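Local coordinates for protein beta-galactosidase (Trichoderma reesei, PDB 3OG2) that probably hydrolyses terminal non-reducing beta-D-galactose residues from beta-D-galactosides, as a glycoside hydrolase of family 35, at residues E381-G386 with V395-L400; F407-H412 with R448-H453. All blocks are in the same frame, centred on the assembly; numbering follows the deposited sequence.

In the fold
Contact 1 and contact 2 lie on the two outer sides of the neighbouring strands 394-400 and 406-412 of one antiparallel sheet in the second domain of the family 35 beta-galactosidase, their centres about 10 Å apart. Contact 1 lays the loop after strand 379-380 along strand 394-400; contact 2 pairs strand 406-412 with strand 450-459. Between them the two middle strands are probably hydrogen-bonded from Leu399 N to Phe407 O (2.8 Å) and from Val395 N to Arg411 O (2.9 Å), while Pro398 CB packs 3.8 Å from Phe408 CE2. Both contacts lie away from the galactose-binding residues. The sugar that touches contact 2, at the side chain of Arg448, is an N-acetylglucosamine of the protein's own glycans.

Contact 1: residues E381-G386 with V395-L400; sequences ENATQG and VITPLL
Thr384 grips Ile396 twice through one carbonyl: its backbone N lies 2.9 Å from Ile396 O, above the carbonyl plane, and its hydroxyl OG1 gives a second bond of 2.8 Å to the same oxygen. From CB, 3.6 Å from Ile396 O, the side chain divides. OG1 sits between the backbone N and the carbonyl carbon (chi1 67°), which turns it to the oxygen its own N-H already holds, whereas CG2 only skirts that oxygen at 4.0 Å. Threonine suits the place because one branch is polar and short enough to bond beside its own backbone. Ile396 N returns a bond to Thr384 O, completing a single antiparallel bridge. Small Ala383 lets the chain come close, its CB resting 3.9 Å from Val395 CG1 and also against Thr397 OG1. Farther along, Glu381 N reaches Pro398 O at 3.0 Å; proline, lacking an N-H, still offers this acceptor, and its ring CG packs on Glu381 CB. Gln385 NE2 is hydrogen-bonded to Gln392 O, within the connection that joins the two segments. The single bridge and the Glu381-Pro398 bond continue, as an irregular loop, the edge of the domain 2 antiparallel sheet, whose outermost strand here is 379-380.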
ATOM      1  N   GLU A 381     -10.706 -29.923  -1.937  1.00 12.20           N
ATOM      2  CA  GLU A 381     -11.966 -30.527  -2.336  1.00 13.17           C
ATOM      3  C   GLU A 381     -13.111 -29.597  -2.005  1.00 11.84           C
ATOM      4  O   GLU A 381     -12.947 -28.518  -1.404  1.00 13.62           O
ATOM      5  CB  GLU A 381     -12.170 -31.862  -1.600  1.00 19.73           C
ATOM      6  CG  GLU A 381     -10.972 -32.763  -1.855  1.00 30.04           C
ATOM      7  CD  GLU A 381     -10.885 -33.386  -3.231  1.00 36.35           C
ATOM      8  OE1 GLU A 381     -11.741 -33.054  -4.083  1.00 41.87           O
ATOM      9  OE2 GLU A 381      -9.969 -34.208  -3.514  1.00 60.92           O
ATOM     10  N   ASN A 382     -14.316 -30.010  -2.393  1.00 14.45           N
ATOM     11  CA  ASN A 382     -15.469 -29.183  -2.128  1.00 14.43           C
ATOM     12  C   ASN A 382     -15.685 -28.950  -0.631  1.00 13.40           C
ATOM     13  O   ASN A 382     -15.446 -29.822   0.196  1.00 14.17           O
ATOM     14  CB  ASN A 382     -16.767 -29.833  -2.610  1.00 16.76           C
ATOM     15  CG  ASN A 382     -16.916 -29.790  -4.113  1.00 25.10           C
ATOM     16  OD1 ASN A 382     -16.234 -28.997  -4.752  1.00 33.28           O
ATOM     17  ND2 ASN A 382     -17.817 -30.607  -4.646  1.00 29.74           N
ATOM     18  N   ALA A 383     -16.172 -27.770  -0.308  1.00 12.86           N
ATOM     19  CA  ALA A 383     -16.646 -27.472   1.032  1.00 12.67           C
ATOM     20  C   ALA A 383     -17.761 -28.397   1.432  1.00 12.31           C
ATOM     21  O   ALA A 383     -18.606 -28.808   0.611  1.00 14.85           O
ATOM     22  CB  ALA A 383     -17.228 -26.035   1.073  1.00 14.42           C
ATOM     23  N   THR A 384     -17.819 -28.718   2.705  1.00 13.12           N
ATOM     24  CA  THR A 384     -18.798 -29.643   3.219  1.00 13.23           C
ATOM     25  C   THR A 384     -19.483 -29.112   4.464  1.00 12.55           C
ATOM     26  O   THR A 384     -18.956 -28.273   5.171  1.00 12.90           O
ATOM     27  CB  THR A 384     -18.139 -30.993   3.584  1.00 14.35           C
ATOM     28  OG1 THR A 384     -17.239 -30.824   4.710  1.00 13.53           O
ATOM     29  CG2 THR A 384     -17.348 -31.609   2.444  1.00 16.39           C
ATOM     30  N   GLN A 385     -20.643 -29.699   4.769  1.00 12.85           N
ATOM     31  CA  GLN A 385     -21.350 -29.378   6.000  1.00 13.93           C
ATOM     32  C   GLN A 385     -21.922 -30.677   6.572  1.00 17.60           C
ATOM     33  O   GLN A 385     -22.672 -31.300   5.842  1.00 21.28           O
ATOM     34  CB  GLN A 385     -22.395 -28.330   5.655  1.00 18.67           C
ATOM     35  CG  GLN A 385     -23.054 -27.541   6.760  1.00 20.71           C
ATOM     36  CD  GLN A 385     -23.816 -26.396   6.118  1.00 24.76           C
ATOM     37  OE1 GLN A 385     -23.845 -26.241   4.880  1.00 34.11           O
ATOM     38  NE2 GLN A 385     -24.498 -25.612   6.910  1.00 27.72           N
ATOM     39  N   GLY A 386     -21.529 -31.006   7.791  1.00 16.67           N
ATOM     40  CA  GLY A 386     -22.040 -32.216   8.425  1.00 18.01           C
ATOM     41  C   GLY A 386     -21.305 -33.457   7.928  1.00 17.60           C
ATOM     42  O   GLY A 386     -21.816 -34.559   8.169  1.00 20.99           O
ATOM     43  N   VAL A 395     -18.890 -25.082   8.415  1.00 10.47           N
ATOM     44  CA  VAL A 395     -18.502 -25.566   7.108  1.00 10.61           C
ATOM     45  C   VAL A 395     -17.039 -25.979   7.199  1.00  9.62           C
ATOM     46  O   VAL A 395     -16.213 -25.263   7.807  1.00 11.53           O
ATOM     47  CB  VAL A 395     -18.760 -24.514   6.018  1.00 10.62           C
ATOM     48  CG1 VAL A 395     -17.996 -24.864   4.739  1.00 13.48           C
ATOM     49  CG2 VAL A 395     -20.237 -24.422   5.712  1.00 12.18           C
ATOM     50  N   ILE A 396     -16.684 -27.113   6.627  1.00 10.33           N
ATOM     51  CA  ILE A 396     -15.299 -27.579   6.633  1.00  9.46           C
ATOM     52  C   ILE A 396     -14.867 -27.867   5.215  1.00  8.75           C
ATOM     53  O   ILE A 396     -15.561 -28.624   4.488  1.00 11.10           O
ATOM     54  CB  ILE A 396     -15.146 -28.834   7.537  1.00 10.14           C
ATOM     55  CG1 ILE A 396     -15.596 -28.486   8.960  1.00 12.30           C
ATOM     56  CG2 ILE A 396     -13.730 -29.374   7.450  1.00 11.42           C
ATOM     57  CD1 ILE A 396     -15.594 -29.689   9.919  1.00 12.94           C
ATOM     58  N   THR A 397     -13.756 -27.303   4.787  1.00  9.46           N
ATOM     59  CA  THR A 397     -13.190 -27.636   3.483  1.00 10.12           C
ATOM     60  C   THR A 397     -11.936 -28.440   3.674  1.00  9.23           C
ATOM     61  O   THR A 397     -11.018 -27.951   4.321  1.00 11.02           O
ATOM     62  CB  THR A 397     -12.860 -26.350   2.694  1.00 10.50           C
ATOM     63  OG1 THR A 397     -14.044 -25.524   2.614  1.00 11.29           O
ATOM     64  CG2 THR A 397     -12.410 -26.715   1.285  1.00 11.48           C
ATOM     65  N   PRO A 398     -11.881 -29.662   3.145  1.00 10.60           N
ATOM     66  CA  PRO A 398     -10.694 -30.504   3.256  1.00 11.86           C
ATOM     67  C   PRO A 398      -9.708 -30.264   2.133  1.00 10.66           C
ATOM     68  O   PRO A 398     -10.106 -30.052   0.988  1.00 12.60           O
ATOM     69  CB  PRO A 398     -11.281 -31.938   3.144  1.00 14.61           C
ATOM     70  CG  PRO A 398     -12.420 -31.736   2.197  1.00 15.94           C
ATOM     71  CD  PRO A 398     -12.995 -30.371   2.476  1.00 12.08           C
ATOM     72  N   LEU A 399      -8.437 -30.374   2.464  1.00 10.68           N
ATOM     73  CA  LEU A 399      -7.349 -30.512   1.502  1.00 10.32           C
ATOM     74  C   LEU A 399      -6.706 -31.861   1.858  1.00  9.47           C
ATOM     75  O   LEU A 399      -6.175 -32.075   2.954  1.00 10.62           O
ATOM     76  CB  LEU A 399      -6.268 -29.418   1.561  1.00 12.62           C
ATOM     77  CG  LEU A 399      -6.785 -28.031   1.158  1.00 16.07           C
ATOM     78  CD1 LEU A 399      -7.599 -27.336   2.215  1.00 23.20           C
ATOM     79  CD2 LEU A 399      -5.598 -27.140   0.783  1.00 23.92           C
ATOM     80  N   LEU A 400      -6.795 -32.794   0.916  1.00 10.80           N
ATOM     81  CA  LEU A 400      -6.498 -34.190   1.207  1.00 10.74           C
ATOM     82  C   LEU A 400      -5.319 -34.733   0.427  1.00 11.22           C
ATOM     83  O   LEU A 400      -5.124 -34.401  -0.746  1.00 12.53           O
ATOM     84  CB  LEU A 400      -7.710 -35.086   0.842  1.00 12.46           C
ATOM     85  CG  LEU A 400      -9.025 -34.766   1.593  1.00 13.71           C
ATOM     86  CD1 LEU A 400     -10.149 -35.614   1.051  1.00 15.14           C
ATOM     87  CD2 LEU A 400      -8.860 -34.947   3.112  1.00 14.64           C
TER

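Contact 2: residues F407-H412 with R448-H453; sequences FFVVRH and RDSKIH
Val410 O is gripped by two donors from the neighbouring strand: Ser450 OG at 2.8 Å and Lys451 N at 3.1 Å. The amide comes in the carbonyl plane, but the hydroxyl stands 43° out of it, so the two donors approach from different directions. This is antiparallel beta-sheet, with strand 406-412 beside strand 450-459 inside the second domain. Phe408-His453 and Val410-Lys451 are hydrogen-bonded pairs and Val409-Ile452 between them is a non-hydrogen-bonded one; the straightest bond runs from Val410 N to Lys451 O, 176° at the hydrogen. Serine suits its position because a short hydroxyl, placed opposite the backbone N about the first torsion (chi1 177°), folds back onto the partner strand. With an alanine at Ser450, Val410 O would probably keep the amide of Lys451 but lose its second donor, leaving a small gap beside Val409 CG1.

Val409 and Ile452 share one face of the sheet, where Ala313 of helix 301-313 packs on Val409; the exact place of the Ile452 tip is doubtful, because that side chain adopts two conformations. On the other face Val410 CG2 presses to 3.5 Å from His453 CD2, an apolar branch against an imidazole whose NE2 is bonded to Tyr423 OH. Lys451 turns from the partner strand to a salt bridge with Asp449 OD2, met on the syn side of the carboxylate; Glu491 pairs with the same ammonium and Arg552 with the same carboxylate, consistent with a buried network of balanced charges. Beyond the Val410-Lys451 pair the strands part enough to admit a water, which accepts from His412 N and donates to Asp449 O, 2.8 Å from each.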
ATOM      1  N   PHE A 407      -5.408 -31.094   5.605  1.00  8.96           N
ATOM      2  CA  PHE A 407      -5.709 -29.807   6.224  1.00  8.82           C
ATOM      3  C   PHE A 407      -7.202 -29.598   6.176  1.00  8.29           C
ATOM      4  O   PHE A 407      -7.849 -30.015   5.164  1.00 10.52           O
ATOM      5  CB  PHE A 407      -5.003 -28.656   5.460  1.00  8.77           C
ATOM      6  CG  PHE A 407      -3.504 -28.767   5.471  1.00  9.05           C
ATOM      7  CD1 PHE A 407      -2.838 -29.650   4.634  1.00  8.50           C
ATOM      8  CD2 PHE A 407      -2.745 -27.993   6.383  1.00  8.84           C
ATOM      9  CE1 PHE A 407      -1.454 -29.829   4.639  1.00  9.52           C
ATOM     10  CE2 PHE A 407      -1.354 -28.133   6.369  1.00  9.76           C
ATOM     11  CZ  PHE A 407      -0.716 -29.044   5.548  1.00  9.72           C
ATOM     12  N   PHE A 408      -7.810 -29.003   7.172  1.00  8.83           N
ATOM     13  CA  PHE A 408      -9.267 -28.815   7.188  1.00  8.18           C
ATOM     14  C   PHE A 408      -9.554 -27.399   7.624  1.00  8.72           C
ATOM     15  O   PHE A 408      -9.197 -27.011   8.748  1.00  9.80           O
ATOM     16  CB  PHE A 408      -9.946 -29.790   8.165  1.00  9.78           C
ATOM     17  CG  PHE A 408      -9.599 -31.234   7.803  1.00  9.43           C
ATOM     18  CD1 PHE A 408      -8.448 -31.827   8.285  1.00 10.44           C
ATOM     19  CD2 PHE A 408     -10.453 -31.908   6.912  1.00 10.95           C
ATOM     20  CE1 PHE A 408      -8.130 -33.097   7.894  1.00 11.93           C
ATOM     21  CE2 PHE A 408     -10.119 -33.211   6.526  1.00 11.58           C
ATOM     22  CZ  PHE A 408      -8.941 -33.760   6.992  1.00 12.15           C
ATOM     23  N   VAL A 409     -10.147 -26.624   6.725  1.00  8.62           N
ATOM     24  CA  VAL A 409     -10.447 -25.240   7.064  1.00  8.15           C
ATOM     25  C   VAL A 409     -11.881 -25.168   7.581  1.00  8.20           C
ATOM     26  O   VAL A 409     -12.843 -25.516   6.857  1.00  9.80           O
ATOM     27  CB  VAL A 409     -10.244 -24.322   5.830  1.00  8.92           C
ATOM     28  CG1 VAL A 409     -10.583 -22.872   6.250  1.00 10.28           C
ATOM     29  CG2 VAL A 409      -8.837 -24.489   5.297  1.00 10.14           C
ATOM     30  N   VAL A 410     -12.031 -24.720   8.810  1.00  9.25           N
ATOM     31  CA  VAL A 410     -13.323 -24.675   9.484  1.00  8.58           C
ATOM     32  C   VAL A 410     -13.796 -23.240   9.611  1.00  8.88           C
ATOM     33  O   VAL A 410     -13.018 -22.359  10.004  1.00  9.66           O
ATOM     34  CB  VAL A 410     -13.186 -25.303  10.896  1.00 10.34           C
ATOM     35  CG1 VAL A 410     -14.545 -25.340  11.585  1.00 14.47           C
ATOM     36  CG2 VAL A 410     -12.518 -26.686  10.854  1.00 12.18           C
ATOM     37  N   ARG A 411     -15.063 -22.970   9.254  1.00  9.49           N
ATOM     38  CA  ARG A 411     -15.635 -21.642   9.427  1.00  9.68           C
ATOM     39  C   ARG A 411     -17.073 -21.816   9.895  1.00  9.45           C
ATOM     40  O   ARG A 411     -17.668 -22.903   9.799  1.00 10.65           O
ATOM     41  CB  ARG A 411     -15.582 -20.827   8.120  1.00 10.05           C
ATOM     42  CG  ARG A 411     -16.378 -21.455   6.986  1.00 11.12           C
ATOM     43  CD  ARG A 411     -16.544 -20.431   5.881  1.00 13.23           C
ATOM     44  NE  ARG A 411     -17.139 -20.896   4.646  1.00 13.08           N
ATOM     45  CZ  ARG A 411     -18.463 -20.955   4.484  1.00 13.38           C
ATOM     46  NH1 ARG A 411     -19.324 -20.629   5.446  1.00 13.88           N
ATOM     47  NH2 ARG A 411     -18.913 -21.362   3.285  1.00 17.51           N
ATOM     48  N   HIS A 412     -17.663 -20.724  10.373  1.00 10.34           N
ATOM     49  CA  HIS A 412     -19.111 -20.775  10.608  1.00 10.68           C
ATOM     50  C   HIS A 412     -19.849 -20.944   9.281  1.00 11.69           C
ATOM     51  O   HIS A 412     -19.483 -20.376   8.248  1.00 12.11           O
ATOM     52  CB  HIS A 412     -19.576 -19.471  11.266  1.00 10.86           C
ATOM     53  CG  HIS A 412     -19.064 -19.306  12.669  1.00 10.86           C
ATOM     54  ND1 HIS A 412     -19.647 -19.912  13.749  1.00 12.82           N
ATOM     55  CD2 HIS A 412     -18.015 -18.598  13.167  1.00 11.10           C
ATOM     56  CE1 HIS A 412     -19.004 -19.597  14.864  1.00 11.68           C
ATOM     57  NE2 HIS A 412     -18.002 -18.791  14.521  1.00 12.45           N
ATOM     58  N   ARG A 448     -16.582 -14.777  14.012  1.00 10.99           N
ATOM     59  CA  ARG A 448     -15.671 -14.353  12.903  1.00  9.86           C
ATOM     60  C   ARG A 448     -14.275 -14.895  13.080  1.00  8.74           C
ATOM     61  O   ARG A 448     -13.263 -14.203  12.922  1.00 10.43           O
ATOM     62  CB  ARG A 448     -15.705 -12.829  12.763  1.00 10.98           C
ATOM     63  CG  ARG A 448     -17.079 -12.463  12.211  1.00 10.72           C
ATOM     64  CD  ARG A 448     -17.232 -10.981  11.956  1.00 11.37           C
ATOM     65  NE  ARG A 448     -18.558 -10.747  11.390  1.00 10.94           N
ATOM     66  CZ  ARG A 448     -19.030  -9.565  11.026  1.00 11.25           C
ATOM     67  NH1 ARG A 448     -18.282  -8.476  11.142  1.00 12.25           N
ATOM     68  NH2 ARG A 448     -20.268  -9.502  10.542  1.00 12.14           N
ATOM     69  N   ASP A 449     -14.225 -16.190  13.365  1.00 10.54           N
ATOM     70  CA  ASP A 449     -12.955 -16.933  13.400  1.00  9.81           C
ATOM     71  C   ASP A 449     -13.031 -18.074  12.407  1.00 10.00           C
ATOM     72  O   ASP A 449     -14.115 -18.547  12.043  1.00 10.58           O
ATOM     73  CB  ASP A 449     -12.650 -17.419  14.820  1.00 12.31           C
ATOM     74  CG  ASP A 449     -11.194 -17.774  14.971  1.00 11.96           C
ATOM     75  OD1 ASP A 449     -10.321 -17.529  14.079  1.00 13.09           O
ATOM     76  OD2 ASP A 449     -10.817 -18.393  16.012  1.00 15.94           O
ATOM     77  N   SER A 450     -11.869 -18.504  11.972  1.00  9.35           N
ATOM     78  CA  SER A 450     -11.729 -19.709  11.126  1.00  9.33           C
ATOM     79  C   SER A 450     -10.436 -20.395  11.541  1.00  9.68           C
ATOM     80  O   SER A 450      -9.473 -19.739  11.908  1.00 10.27           O
ATOM     81  CB  SER A 450     -11.684 -19.278   9.667  1.00 10.05           C
ATOM     82  OG  SER A 450     -11.473 -20.381   8.811  1.00 10.66           O
ATOM     83  N   LYS A 451     -10.429 -21.725  11.502  1.00 10.37           N
ATOM     84  CA  LYS A 451      -9.263 -22.471  11.950  1.00 11.04           C
ATOM     85  C   LYS A 451      -8.844 -23.449  10.894  1.00  8.45           C
ATOM     86  O   LYS A 451      -9.697 -23.894  10.143  1.00 10.50           O
ATOM     87  CB  LYS A 451      -9.568 -23.262  13.231  1.00 15.69           C
ATOM     88  CG  LYS A 451      -9.844 -22.244  14.356  1.00 19.07           C
ATOM     89  CD  LYS A 451      -9.396 -22.696  15.716  1.00 19.28           C
ATOM     90  CE  LYS A 451     -10.046 -21.778  16.750  1.00 18.80           C
ATOM     91  NZ  LYS A 451      -9.108 -20.657  17.058  1.00 15.29           N
ATOM     92  N   ILE A 452      -7.577 -23.797  10.896  1.00  9.62           N
ATOM     93  CA  ILE A 452      -7.073 -24.911  10.118  0.50  9.05           C
ATOM     94  C   ILE A 452      -6.661 -26.010  11.094  1.00 10.19           C
ATOM     95  O   ILE A 452      -5.779 -25.858  11.927  1.00 18.74           O
ATOM     96  CB  ILE A 452      -5.909 -24.514   9.198  0.50 12.36           C
ATOM     97  CG1 ILE A 452      -6.149 -23.103   8.652  0.50 13.72           C
ATOM     98  CG2 ILE A 452      -5.693 -25.579   8.124  0.50 18.58           C
ATOM     99  CD1 ILE A 452      -6.089 -22.920   7.146  0.50 25.79           C
ATOM    100  N   HIS A 453      -7.355 -27.160  10.992  1.00  9.28           N
ATOM    101  CA  HIS A 453      -6.978 -28.368  11.728  1.00  9.41           C
ATOM    102  C   HIS A 453      -6.155 -29.236  10.787  1.00  9.64           C
ATOM    103  O   HIS A 453      -6.319 -29.151   9.566  1.00 11.09           O
ATOM    104  CB  HIS A 453      -8.183 -29.132  12.234  1.00  9.85           C
ATOM    105  CG  HIS A 453      -9.114 -28.318  13.077  1.00 10.56           C
ATOM    106  ND1 HIS A 453      -8.700 -27.368  14.004  1.00 10.59           N
ATOM    107  CD2 HIS A 453     -10.450 -28.319  13.165  1.00 12.91           C
ATOM    108  CE1 HIS A 453      -9.769 -26.827  14.610  1.00 11.12           C
ATOM    109  NE2 HIS A 453     -10.851 -27.391  14.100  1.00 12.07           N
TER
HETATM  110  O   HOH W   1     -16.233 -18.269  10.308  1.00 12.46           O